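Phosphoserine aminotransferase SerC (Cytophaga hutchinsonii ATCC 33406, PDB 3FFR) probably catalyses the pyridoxal-phosphate-dependent transfer of an amino group from glutamate to 3-phosphohydroxypyruvate, forming phosphoserine. Local coordinates at residues A[5-8]-A[13-16]; A[139-144]-A[168-173]; A[74-79]-A[223-228]; A[120-125]-A[149-154]. All coordinates share one frame; numbering follows the deposited sequence.

In the fold
Contact 2 lies deepest, its centre about 6 Å from that of the chain, where two loops beside the seven-stranded sheet meet at the cofactor through hydroxyl and amide hydrogen bonds. Contact 3 is also buried, though about 19 Å out, and lies against the second subunit; its arginine combines salt bridges, a hydrogen bond within its helix and a weak one to a tyrosine. Contact 1, partly buried, ties the edge strand 6-8 of the smaller sheet to the following loop, with a salt bridge to the second subunit. Contact 4, partly buried and untouched by another chain, relies on proline packing and waters. Contacts 2 and 4 alternate along the chain, flanking strands 133-137 and 163-167, with nearest atoms about 7 Å apart.

Contact 1 of 4, residues A[5-8]-A[13-16]; sequences KIYF and SELY
Tyr7, on the short strand 6-8, and Glu14, in the loop that follows, bring their CA atoms to 5.4 Å where the chain doubles back beside the strand. The meeting is one of side chain with backbone: Glu14 OE1 accepts from Tyr7 N at 3.0 Å, and the bond is almost straight, with an N-H...O angle of 169°. The donor comes to the anti side of OE1, tilted 34° out of the carboxylate plane. Glu14 reaches it with CG opposite its own nitrogen (chi1 -164°) and a bend at the next torsion. Its carboxylate lies nearly coplanar with the Tyr7 ring, and Glu14 OE1 faces the ring edge, 3.8 Å from Tyr7 CD1. Glu14 OE2 sits 3.6 Å from Ile6 CD1. Ser13 OG comes within 3.3 Å of Tyr7 O but is hydrogen-bonded to Thr9 O, and the tyrosine hydroxyl turns elsewhere, to Asn3. Ile6 and Phe8 use their backbones to bond Ala324, which joins the strand to the five-stranded sheet; Glu14 takes the intervening N-H of this edge strand. Because OE2 also forms a salt bridge with Lys30 of the second subunit, whose NZ bonds Lys5 O as well, the carboxylate is gripped at both oxygens. Its negative charge is probably stabilised there, linking the N-terminal strand to the dimer interface.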
loop_
_atom_site.group_PDB
_atom_site.type_symbol
_atom_site.label_atom_id
_atom_site.label_comp_id
_atom_site.label_asym_id
_atom_site.label_seq_id
_atom_site.Cartn_x
_atom_site.Cartn_y
_atom_site.Cartn_z
ATOM N N LYS A 5 11.854 -22.439 -9.294
ATOM C CA LYS A 5 11.712 -21.874 -10.615
ATOM C C LYS A 5 12.188 -20.416 -10.647
ATOM O O LYS A 5 11.905 -19.632 -9.729
ATOM C CB LYS A 5 10.251 -21.956 -11.043
ATOM C CG LYS A 5 10.004 -21.587 -12.463
ATOM C CD LYS A 5 8.535 -21.353 -12.703
ATOM C CE LYS A 5 7.799 -22.620 -12.951
ATOM N NZ LYS A 5 6.336 -22.365 -12.838
ATOM N N ILE A 6 12.931 -20.079 -11.700
ATOM C CA ILE A 6 13.400 -18.707 -11.919
ATOM C C ILE A 6 12.421 -18.047 -12.886
ATOM O O ILE A 6 12.180 -18.540 -13.998
ATOM C CB ILE A 6 14.840 -18.683 -12.466
ATOM C CG1 ILE A 6 15.756 -19.475 -11.513
ATOM C CG2 ILE A 6 15.342 -17.231 -12.709
ATOM C CD1 ILE A 6 15.736 -18.983 -10.060
ATOM N N TYR A 7 11.879 -16.909 -12.451
ATOM C CA TYR A 7 10.843 -16.217 -13.204
ATOM C C TYR A 7 11.361 -15.007 -13.977
ATOM O O TYR A 7 11.745 -14.018 -13.375
ATOM C CB TYR A 7 9.744 -15.746 -12.218
ATOM C CG TYR A 7 8.929 -16.832 -11.571
ATOM C CD1 TYR A 7 9.455 -17.627 -10.560
ATOM C CD2 TYR A 7 7.613 -17.036 -11.939
ATOM C CE1 TYR A 7 8.704 -18.604 -9.966
ATOM C CE2 TYR A 7 6.856 -18.003 -11.348
ATOM C CZ TYR A 7 7.396 -18.790 -10.362
ATOM O OH TYR A 7 6.617 -19.756 -9.774
ATOM N N PHE A 8 11.330 -15.101 -15.308
ATOM C CA PHE A 8 11.694 -13.981 -16.157
ATOM C C PHE A 8 10.417 -13.267 -16.581
ATOM O O PHE A 8 10.218 -12.913 -17.748
ATOM C CB PHE A 8 12.483 -14.459 -17.384
ATOM C CG PHE A 8 13.780 -15.150 -17.032
ATOM C CD1 PHE A 8 14.959 -14.432 -16.910
ATOM C CD2 PHE A 8 13.811 -16.522 -16.833
ATOM C CE1 PHE A 8 16.150 -15.049 -16.615
ATOM C CE2 PHE A 8 14.990 -17.161 -16.525
ATOM C CZ PHE A 8 16.179 -16.419 -16.411
ATOM N N SER A 13 8.373 -10.169 -10.164
ATOM C CA SER A 13 9.446 -10.929 -10.807
ATOM C C SER A 13 10.375 -11.523 -9.757
ATOM O O SER A 13 10.170 -11.375 -8.551
ATOM C CB SER A 13 10.233 -10.074 -11.806
ATOM O OG SER A 13 11.011 -10.863 -12.709
ATOM N N GLU A 14 11.424 -12.170 -10.237
ATOM C CA GLU A 14 12.410 -12.772 -9.365
ATOM C C GLU A 14 12.909 -11.713 -8.345
ATOM O O GLU A 14 13.242 -10.586 -8.707
ATOM C CB GLU A 14 13.561 -13.334 -10.209
ATOM C CG GLU A 14 14.474 -14.305 -9.545
ATOM C CD GLU A 14 13.817 -15.613 -9.113
ATOM O OE1 GLU A 14 12.787 -16.079 -9.675
ATOM O OE2 GLU A 14 14.389 -16.191 -8.188
ATOM N N LEU A 15 12.919 -12.066 -7.052
ATOM C CA LEU A 15 13.409 -11.118 -6.043
ATOM C C LEU A 15 14.926 -10.937 -6.169
ATOM O O LEU A 15 15.675 -11.844 -6.531
ATOM C CB LEU A 15 13.027 -11.542 -4.611
ATOM C CG LEU A 15 11.541 -11.789 -4.375
ATOM C CD1 LEU A 15 11.279 -12.056 -2.869
ATOM C CD2 LEU A 15 10.671 -10.632 -4.835
ATOM N N TYR A 16 15.364 -9.731 -5.849
ATOM C CA TYR A 16 16.767 -9.416 -5.844
ATOM C C TYR A 16 17.418 -10.500 -4.941
ATOM O O TYR A 16 16.843 -10.901 -3.915
ATOM C CB TYR A 16 17.016 -7.983 -5.365
ATOM C CG TYR A 16 18.369 -7.490 -5.755
ATOM C CD1 TYR A 16 18.605 -6.988 -7.042
ATOM C CD2 TYR A 16 19.423 -7.500 -4.858
ATOM C CE1 TYR A 16 19.856 -6.533 -7.411
ATOM C CE2 TYR A 16 20.679 -7.049 -5.235
ATOM C CZ TYR A 16 20.888 -6.574 -6.504
ATOM O OH TYR A 16 22.150 -6.131 -6.892
#

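Contact 2 of 4, residues A[139-144]-A[168-173]; sequences NETSSG and AVSSLP
In the active site of this fold type I aminotransferase, Thr141 and Asn139 meet Ser170 beside the cofactor-bearing lysine, joining the short strand 139-140 and the turn after it to the loop that follows strand 163-167. Thr141 OG1 also hydrogen-bonds O3 of the pyridoxal phosphate carried by Lys191, so the serine is a second-shell partner of the cofactor. Ser170 OG sits between its own nitrogen and carbonyl carbon (chi1 59°), which turns it to the facing segment. There Ser170 OG donates to Thr141 OG1 at 2.6 Å and accepts from Asn139 ND2 at 2.8 Å; the latter bond is nearly straight, at 172°, and lies in the amide plane. The rotation of the Asn139 amide is further fixed by Ser299 and Ser146 on OD1 and by Thr302 on ND2. An alanine in place of Ser170 would remove both bonds and would probably allow the Thr141 hydroxyl to turn relative to the cofactor. Beside this polar group Asn139 CB packs on Ser171 CB at 3.7 Å, the Ser171 hydroxyl being directed to His138. A water completes the link, its oxygen lying 2.8 Å from Asn139 O and accepting from Ser170 N at 3.1 Å.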
loop_
_atom_site.group_PDB
_atom_site.type_symbol
_atom_site.label_atom_id
_atom_site.label_comp_id
_atom_site.label_asym_id
_atom_site.label_seq_id
_atom_site.Cartn_x
_atom_site.Cartn_y
_atom_site.Cartn_z
ATOM N N ASN A 139 9.075 3.055 -20.442
ATOM C CA ASN A 139 9.010 1.623 -20.777
ATOM C C ASN A 139 7.581 1.090 -20.751
ATOM O O ASN A 139 6.986 0.931 -19.669
ATOM C CB ASN A 139 9.930 0.812 -19.859
ATOM C CG ASN A 139 10.353 -0.521 -20.484
ATOM O OD1 ASN A 139 11.046 -0.542 -21.535
ATOM N ND2 ASN A 139 9.942 -1.621 -19.883
ATOM N N GLU A 140 6.990 0.922 -21.931
ATOM C CA GLU A 140 5.582 0.450 -22.029
ATOM C C GLU A 140 5.664 -1.058 -21.965
ATOM O O GLU A 140 5.924 -1.757 -22.950
ATOM C CB GLU A 140 4.896 0.953 -23.317
ATOM C CG GLU A 140 3.497 0.405 -23.544
ATOM C CD GLU A 140 2.540 0.636 -22.391
ATOM O OE1 GLU A 140 2.199 1.809 -22.106
ATOM O OE2 GLU A 140 2.109 -0.385 -21.841
ATOM N N THR A 141 5.443 -1.528 -20.750
ATOM C CA THR A 141 5.650 -2.922 -20.377
ATOM C C THR A 141 4.780 -3.901 -21.176
ATOM O O THR A 141 5.138 -5.059 -21.379
ATOM C CB THR A 141 5.340 -3.111 -18.873
ATOM O OG1 THR A 141 5.825 -1.983 -18.136
ATOM C CG2 THR A 141 5.979 -4.405 -18.316
ATOM N N SER A 142 3.637 -3.416 -21.632
ATOM C CA SER A 142 2.725 -4.282 -22.386
ATOM C C SER A 142 3.275 -4.660 -23.763
ATOM O O SER A 142 3.085 -5.795 -24.224
ATOM C CB SER A 142 1.330 -3.654 -22.551
ATOM O OG SER A 142 1.366 -2.430 -23.266
ATOM N N SER A 143 4.008 -3.734 -24.377
ATOM C CA SER A 143 4.458 -3.908 -25.761
ATOM C C SER A 143 5.952 -4.061 -25.943
ATOM O O SER A 143 6.413 -4.450 -27.008
ATOM C CB SER A 143 3.995 -2.718 -26.581
ATOM O OG SER A 143 4.680 -1.551 -26.175
ATOM N N GLY A 144 6.700 -3.714 -24.906
ATOM C CA GLY A 144 8.159 -3.766 -24.952
ATOM C C GLY A 144 8.832 -2.598 -25.675
ATOM O O GLY A 144 9.985 -2.699 -26.124
ATOM N N ALA A 168 8.641 5.144 -15.275
ATOM C CA ALA A 168 9.827 4.240 -15.475
ATOM C C ALA A 168 9.700 3.008 -14.562
ATOM O O ALA A 168 10.655 2.429 -14.103
ATOM C CB ALA A 168 11.149 4.994 -15.235
ATOM N N VAL A 169 8.448 2.652 -14.340
ATOM C CA VAL A 169 8.034 1.568 -13.486
ATOM C C VAL A 169 8.744 0.267 -13.808
ATOM O O VAL A 169 9.243 -0.414 -12.923
ATOM C CB VAL A 169 6.483 1.373 -13.510
ATOM C CG1 VAL A 169 6.060 0.056 -12.831
ATOM C CG2 VAL A 169 5.758 2.599 -12.881
ATOM N N SER A 170 8.857 -0.031 -15.092
ATOM C CA SER A 170 9.450 -1.312 -15.513
ATOM C C SER A 170 10.846 -1.160 -16.079
ATOM O O SER A 170 11.356 -2.042 -16.795
ATOM C CB SER A 170 8.525 -2.057 -16.471
ATOM O OG SER A 170 8.258 -1.264 -17.625
ATOM N N SER A 171 11.498 -0.048 -15.747
ATOM C CA SER A 171 12.866 0.181 -16.243
ATOM C C SER A 171 13.882 0.760 -15.254
ATOM O O SER A 171 15.049 0.389 -15.298
ATOM C CB SER A 171 12.830 1.050 -17.496
ATOM O OG SER A 171 12.201 2.284 -17.236
ATOM N N LEU A 172 13.489 1.724 -14.417
ATOM C CA LEU A 172 14.430 2.324 -13.457
ATOM C C LEU A 172 15.026 1.167 -12.645
ATOM O O LEU A 172 14.288 0.293 -12.190
ATOM C CB LEU A 172 13.707 3.364 -12.572
ATOM C CG LEU A 172 14.526 4.399 -11.809
ATOM C CD1 LEU A 172 15.242 5.334 -12.774
ATOM C CD2 LEU A 172 13.630 5.209 -10.854
ATOM N N PRO A 173 16.355 1.186 -12.389
ATOM C CA PRO A 173 17.341 2.217 -12.673
ATOM C C PRO A 173 18.133 2.191 -13.971
ATOM O O PRO A 173 19.224 2.760 -14.023
ATOM C CB PRO A 173 18.307 2.036 -11.499
ATOM C CG PRO A 173 18.335 0.529 -11.267
ATOM C CD PRO A 173 16.928 0.075 -11.597
HETATM O O HOH W 1 7.869 1.967 -17.270
#

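Contact 3 of 4, residues A[74-79]-A[223-228]; sequences WERIIQ and GTYHTI
Arg76 of helix 70-81 reaches toward the turn that holds Tyr225 and His226, its CB already directed at that segment. From there CG stands opposite the carbonyl carbon (chi1 -56°), the chain bends at chi2 (-45°), and beyond that bend it runs extended. Arg76 CD passes 4.1 Å from His226 O. Arg76 NE follows, 3.7 Å from His226 CB, which lies over one face of the guanidinium group; the same NE forms a salt bridge with Glu72, which also accepts from His226 ND1, so one carboxylate fixes arginine and histidine together. Arg76 CZ is 4.2 Å from His226 CB. At the tip the two terminal nitrogens part. Arg76 NH1 turns back to its own helix, donating to Gln79 OE1 at 2.8 Å, in the guanidinium plane and on a lone pair of the amide oxygen. Glu75 OE1, 3.3 Å from Arg76 NH1, stands well above that plane and contributes charge alone. Arg76 NH2 meets Tyr225 OH at 3.1 Å at the guanidinium edge, but the bond is weak, with an angle of 123°, and the ring stands perpendicular to the guanidinium plane. The turn presenting Tyr225 and His226 is a type I beta turn from Thr224 to Thr227, and Thr227 then N-caps helix 228-235. NH2 also forms a salt bridge with Glu75 of the second subunit, a pairing returned from the other side. The contact thus lies at the subunit interface of a fold type I aminotransferase, a family that works as homodimers.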
loop_
_atom_site.group_PDB
_atom_site.type_symbol
_atom_site.label_atom_id
_atom_site.label_comp_id
_atom_site.label_asym_id
_atom_site.label_seq_id
_atom_site.Cartn_x
_atom_site.Cartn_y
_atom_site.Cartn_z
ATOM N N TRP A 74 -0.207 7.448 -10.381
ATOM C CA TRP A 74 -0.934 8.021 -11.546
ATOM C C TRP A 74 -2.078 8.944 -11.061
ATOM O O TRP A 74 -2.280 10.060 -11.507
ATOM C CB TRP A 74 -1.574 6.952 -12.396
ATOM C CG TRP A 74 -0.679 6.137 -13.248
ATOM C CD1 TRP A 74 0.598 6.406 -13.647
ATOM C CD2 TRP A 74 -1.034 4.893 -13.867
ATOM N NE1 TRP A 74 1.063 5.396 -14.478
ATOM C CE2 TRP A 74 0.077 4.460 -14.625
ATOM C CE3 TRP A 74 -2.178 4.121 -13.861
ATOM C CZ2 TRP A 74 0.040 3.299 -15.390
ATOM C CZ3 TRP A 74 -2.204 2.965 -14.586
ATOM C CH2 TRP A 74 -1.102 2.547 -15.327
ATOM N N GLU A 75 -2.887 8.409 -10.162
ATOM C CA GLU A 75 -4.024 9.165 -9.611
ATOM C C GLU A 75 -3.588 10.450 -8.915
ATOM O O GLU A 75 -4.169 11.531 -9.140
ATOM C CB GLU A 75 -4.855 8.289 -8.670
ATOM C CG GLU A 75 -6.116 8.988 -8.161
ATOM C CD GLU A 75 -6.888 8.135 -7.179
ATOM O OE1 GLU A 75 -6.502 8.131 -6.004
ATOM O OE2 GLU A 75 -7.926 7.604 -7.576
ATOM N N ARG A 76 -2.555 10.335 -8.075
ATOM C CA ARG A 76 -2.064 11.472 -7.288
ATOM C C ARG A 76 -1.455 12.550 -8.167
ATOM O O ARG A 76 -1.528 13.755 -7.844
ATOM C CB ARG A 76 -1.072 11.057 -6.196
ATOM C CG ARG A 76 -1.563 10.009 -5.217
ATOM C CD ARG A 76 -2.959 10.262 -4.720
ATOM N NE ARG A 76 -3.358 9.237 -3.724
ATOM C CZ ARG A 76 -4.562 9.185 -3.171
ATOM N NH1 ARG A 76 -5.494 10.056 -3.551
ATOM N NH2 ARG A 76 -4.816 8.280 -2.228
ATOM N N ILE A 77 -0.826 12.150 -9.269
ATOM C CA ILE A 77 -0.286 13.136 -10.221
ATOM C C ILE A 77 -1.387 14.047 -10.742
ATOM O O ILE A 77 -1.276 15.279 -10.734
ATOM C CB ILE A 77 0.464 12.475 -11.429
ATOM C CG1 ILE A 77 1.820 11.943 -10.938
ATOM C CG2 ILE A 77 0.623 13.470 -12.621
ATOM C CD1 ILE A 77 2.514 10.950 -11.906
ATOM N N ILE A 78 -2.490 13.434 -11.156
ATOM C CA ILE A 78 -3.592 14.214 -11.742
ATOM C C ILE A 78 -4.283 15.051 -10.664
ATOM O O ILE A 78 -4.578 16.253 -10.860
ATOM C CB ILE A 78 -4.562 13.311 -12.531
ATOM C CG1 ILE A 78 -3.818 12.595 -13.663
ATOM C CG2 ILE A 78 -5.709 14.140 -13.132
ATOM C CD1 ILE A 78 -4.581 11.380 -14.218
ATOM N N GLN A 79 -4.506 14.455 -9.506
ATOM C CA GLN A 79 -5.157 15.214 -8.416
ATOM C C GLN A 79 -4.392 16.396 -7.910
ATOM O O GLN A 79 -4.968 17.451 -7.590
ATOM C CB GLN A 79 -5.472 14.301 -7.217
ATOM C CG GLN A 79 -6.517 13.226 -7.535
ATOM C CD GLN A 79 -6.631 12.157 -6.442
ATOM O OE1 GLN A 79 -5.693 11.933 -5.676
ATOM N NE2 GLN A 79 -7.788 11.499 -6.367
ATOM N N GLY A 223 -6.663 16.522 -2.532
ATOM C CA GLY A 223 -6.694 15.259 -1.822
ATOM C C GLY A 223 -6.745 15.372 -0.315
ATOM O O GLY A 223 -7.156 16.377 0.247
ATOM N N THR A 224 -6.242 14.304 0.316
ATOM C CA THR A 224 -6.250 14.198 1.778
ATOM C C THR A 224 -4.868 13.802 2.286
ATOM O O THR A 224 -3.986 14.662 2.375
ATOM C CB THR A 224 -7.363 13.269 2.328
ATOM O OG1 THR A 224 -7.181 11.923 1.872
ATOM C CG2 THR A 224 -8.782 13.797 1.977
ATOM N N TYR A 225 -4.705 12.534 2.623
ATOM C CA TYR A 225 -3.432 12.049 3.191
ATOM C C TYR A 225 -2.281 12.078 2.222
ATOM O O TYR A 225 -1.112 12.246 2.622
ATOM C CB TYR A 225 -3.596 10.644 3.854
ATOM C CG TYR A 225 -3.778 9.511 2.895
ATOM C CD1 TYR A 225 -4.906 9.419 2.088
ATOM C CD2 TYR A 225 -2.817 8.543 2.770
ATOM C CE1 TYR A 225 -5.052 8.394 1.167
ATOM C CE2 TYR A 225 -2.951 7.492 1.857
ATOM C CZ TYR A 225 -4.061 7.436 1.047
ATOM O OH TYR A 225 -4.185 6.430 0.124
ATOM N N HIS A 226 -2.578 11.876 0.952
ATOM C CA HIS A 226 -1.548 11.863 -0.072
ATOM C C HIS A 226 -1.533 13.059 -1.005
ATOM O O HIS A 226 -1.213 12.937 -2.188
ATOM C CB HIS A 226 -1.406 10.523 -0.811
ATOM C CG HIS A 226 -0.688 9.469 -0.007
ATOM N ND1 HIS A 226 -0.623 8.138 -0.383
ATOM C CD2 HIS A 226 -0.033 9.559 1.171
ATOM C CE1 HIS A 226 0.078 7.465 0.517
ATOM N NE2 HIS A 226 0.420 8.301 1.491
ATOM N N THR A 227 -1.863 14.221 -0.458
ATOM C CA THR A 227 -1.554 15.442 -1.169
ATOM C C THR A 227 -0.043 15.564 -1.106
ATOM O O THR A 227 0.606 15.041 -0.189
ATOM C CB THR A 227 -2.159 16.726 -0.559
ATOM O OG1 THR A 227 -1.514 17.054 0.701
ATOM C CG2 THR A 227 -3.689 16.582 -0.408
ATOM N N ILE A 228 0.535 16.280 -2.075
ATOM C CA ILE A 228 1.968 16.529 -2.030
ATOM C C ILE A 228 2.391 17.238 -0.715
ATOM O O ILE A 228 3.337 16.813 -0.066
ATOM C CB ILE A 228 2.476 17.256 -3.303
ATOM C CG1 ILE A 228 2.505 16.238 -4.462
ATOM C CG2 ILE A 228 3.909 17.817 -3.095
ATOM C CD1 ILE A 228 2.737 16.896 -5.819
#

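Contact 4 of 4, residues A[120-125]-A[149-154]; sequences FYPADI and VEDINT
Pro122 presents its ring, in the C-gamma exo pucker, to Asp151 and Thr154 of segment 149-154. The ring crosses both side chains at about a right angle. Pro122 CG rests 3.8 Å from Asp151 CB, and Pro122 CB comes within 3.1 Å of Thr154 OG1. Asp151 swings its CG beside its own nitrogen, away from the carbonyl (chi1 -71°), which brings the acid group across the CG-CD side of the ring, with Asp151 CG 4.1 Å from Pro122 CD. In Thr154 a chi1 of 65° tucks OG1 in over the backbone, turning the hydroxyl back on the preceding turn: Thr154 OG1 donates to Asp151 O at 2.7 Å, in the carbonyl plane. Asp151 O thus takes two donors from Thr154, OG1 and N, and the hydroxyl facing the proline spends its proton there. With a valine in place of Thr154 the hydroxyl is gone, and Asp151 O would probably be left with just the backbone N-H of that residue as donor from this segment. Beside the ring no direct hydrogen bond spans the contact; two waters do so instead, each donating to Phe120 O and to Asp151 OD2. The other carboxylate oxygen, OD1, forms a salt bridge with Lys296, while Lys158 bonds the carbonyl oxygens of Pro122 and Ile125. The loop before strand 133-137 therefore meets segment 149-154 through packing of the proline ring on a methylene and a hydroxyl, and through water bridges; the Asp151 carboxylate meets Lys296 through OD1 and the two waters through OD2, which probably stabilises its charge.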
loop_
_atom_site.group_PDB
_atom_site.type_symbol
_atom_site.label_atom_id
_atom_site.label_comp_id
_atom_site.label_asym_id
_atom_site.label_seq_id
_atom_site.Cartn_x
_atom_site.Cartn_y
_atom_site.Cartn_z
ATOM N N PHE A 120 7.447 6.438 -30.527
ATOM C CA PHE A 120 7.308 7.841 -30.919
ATOM C C PHE A 120 8.547 8.457 -31.547
ATOM O O PHE A 120 9.688 8.097 -31.224
ATOM C CB PHE A 120 6.918 8.671 -29.683
ATOM C CG PHE A 120 5.587 8.280 -29.121
ATOM C CD1 PHE A 120 4.415 8.757 -29.685
ATOM C CD2 PHE A 120 5.496 7.375 -28.069
ATOM C CE1 PHE A 120 3.183 8.357 -29.174
ATOM C CE2 PHE A 120 4.270 6.976 -27.584
ATOM C CZ PHE A 120 3.123 7.476 -28.136
ATOM N N TYR A 121 8.274 9.419 -32.424
ATOM C CA TYR A 121 9.309 10.165 -33.179
ATOM C C TYR A 121 9.054 11.643 -32.878
ATOM O O TYR A 121 8.183 12.269 -33.478
ATOM C CB TYR A 121 9.286 9.820 -34.689
ATOM C CG TYR A 121 9.486 8.338 -34.823
ATOM C CD1 TYR A 121 10.755 7.781 -34.815
ATOM C CD2 TYR A 121 8.405 7.479 -34.813
ATOM C CE1 TYR A 121 10.932 6.402 -34.858
ATOM C CE2 TYR A 121 8.580 6.070 -34.849
ATOM C CZ TYR A 121 9.847 5.558 -34.869
ATOM O OH TYR A 121 10.040 4.185 -34.899
ATOM N N PRO A 122 9.791 12.176 -31.904
ATOM C CA PRO A 122 9.485 13.493 -31.367
ATOM C C PRO A 122 9.479 14.634 -32.343
ATOM O O PRO A 122 8.801 15.618 -32.114
ATOM C CB PRO A 122 10.612 13.720 -30.344
ATOM C CG PRO A 122 10.998 12.391 -29.907
ATOM C CD PRO A 122 10.815 11.491 -31.088
ATOM N N ALA A 123 10.229 14.496 -33.409
ATOM C CA ALA A 123 10.314 15.584 -34.385
ATOM C C ALA A 123 8.913 15.911 -34.913
ATOM O O ALA A 123 8.625 17.041 -35.292
ATOM C CB ALA A 123 11.237 15.188 -35.541
ATOM N N ASP A 124 8.054 14.897 -34.900
ATOM C CA ASP A 124 6.683 14.967 -35.428
ATOM C C ASP A 124 5.618 15.304 -34.388
ATOM O O ASP A 124 4.409 15.302 -34.689
ATOM C CB ASP A 124 6.276 13.606 -35.993
ATOM C CG ASP A 124 7.102 13.198 -37.200
ATOM O OD1 ASP A 124 7.640 14.089 -37.906
ATOM O OD2 ASP A 124 7.183 11.974 -37.443
ATOM N N ILE A 125 6.054 15.598 -33.176
ATOM C CA ILE A 125 5.108 15.824 -32.083
ATOM C C ILE A 125 5.106 17.251 -31.555
ATOM O O ILE A 125 6.165 17.848 -31.361
ATOM C CB ILE A 125 5.437 14.860 -30.910
ATOM C CG1 ILE A 125 5.364 13.401 -31.400
ATOM C CG2 ILE A 125 4.510 15.076 -29.689
ATOM C CD1 ILE A 125 5.731 12.368 -30.318
ATOM N N VAL A 149 15.962 8.202 -23.309
ATOM C CA VAL A 149 16.157 9.495 -22.641
ATOM C C VAL A 149 16.358 10.630 -23.637
ATOM O O VAL A 149 15.834 11.725 -23.447
ATOM C CB VAL A 149 17.282 9.409 -21.575
ATOM C CG1 VAL A 149 17.668 10.799 -21.039
ATOM C CG2 VAL A 149 16.810 8.498 -20.396
ATOM N N GLU A 150 17.063 10.356 -24.735
ATOM C CA GLU A 150 17.323 11.404 -25.718
ATOM C C GLU A 150 16.011 11.890 -26.322
ATOM O O GLU A 150 15.862 13.066 -26.648
ATOM C CB GLU A 150 18.313 10.962 -26.820
ATOM C CG GLU A 150 17.857 9.799 -27.681
ATOM C CD GLU A 150 18.892 9.426 -28.737
ATOM O OE1 GLU A 150 19.872 10.194 -28.900
ATOM O OE2 GLU A 150 18.714 8.379 -29.398
ATOM N N ASP A 151 15.053 10.983 -26.438
ATOM C CA ASP A 151 13.725 11.346 -26.989
ATOM C C ASP A 151 12.904 12.074 -25.909
ATOM O O ASP A 151 12.213 13.068 -26.160
ATOM C CB ASP A 151 12.982 10.127 -27.531
ATOM C CG ASP A 151 13.592 9.563 -28.840
ATOM O OD1 ASP A 151 14.413 10.230 -29.514
ATOM O OD2 ASP A 151 13.201 8.441 -29.180
ATOM N N ILE A 152 12.995 11.569 -24.685
ATOM C CA ILE A 152 12.304 12.211 -23.546
ATOM C C ILE A 152 12.724 13.685 -23.441
ATOM O O ILE A 152 11.922 14.593 -23.173
ATOM C CB ILE A 152 12.626 11.469 -22.218
ATOM C CG1 ILE A 152 11.876 10.120 -22.265
ATOM C CG2 ILE A 152 12.215 12.316 -20.952
ATOM C CD1 ILE A 152 11.941 9.236 -21.108
ATOM N N ASN A 153 14.011 13.897 -23.668
ATOM C CA ASN A 153 14.619 15.213 -23.503
ATOM C C ASN A 153 14.124 16.255 -24.486
ATOM O O ASN A 153 14.388 17.446 -24.309
ATOM C CB ASN A 153 16.157 15.139 -23.591
ATOM C CG ASN A 153 16.789 14.536 -22.353
ATOM O OD1 ASN A 153 16.130 14.375 -21.322
ATOM N ND2 ASN A 153 18.081 14.213 -22.444
ATOM N N THR A 154 13.424 15.806 -25.516
ATOM C CA THR A 154 12.936 16.723 -26.546
ATOM C C THR A 154 11.658 17.419 -26.145
ATOM O O THR A 154 11.245 18.390 -26.771
ATOM C CB THR A 154 12.652 16.037 -27.893
ATOM O OG1 THR A 154 11.568 15.109 -27.764
ATOM C CG2 THR A 154 13.898 15.356 -28.436
HETATM O O HOH W 2 10.646 7.787 -28.661
HETATM O O HOH W 3 12.443 8.064 -31.838
#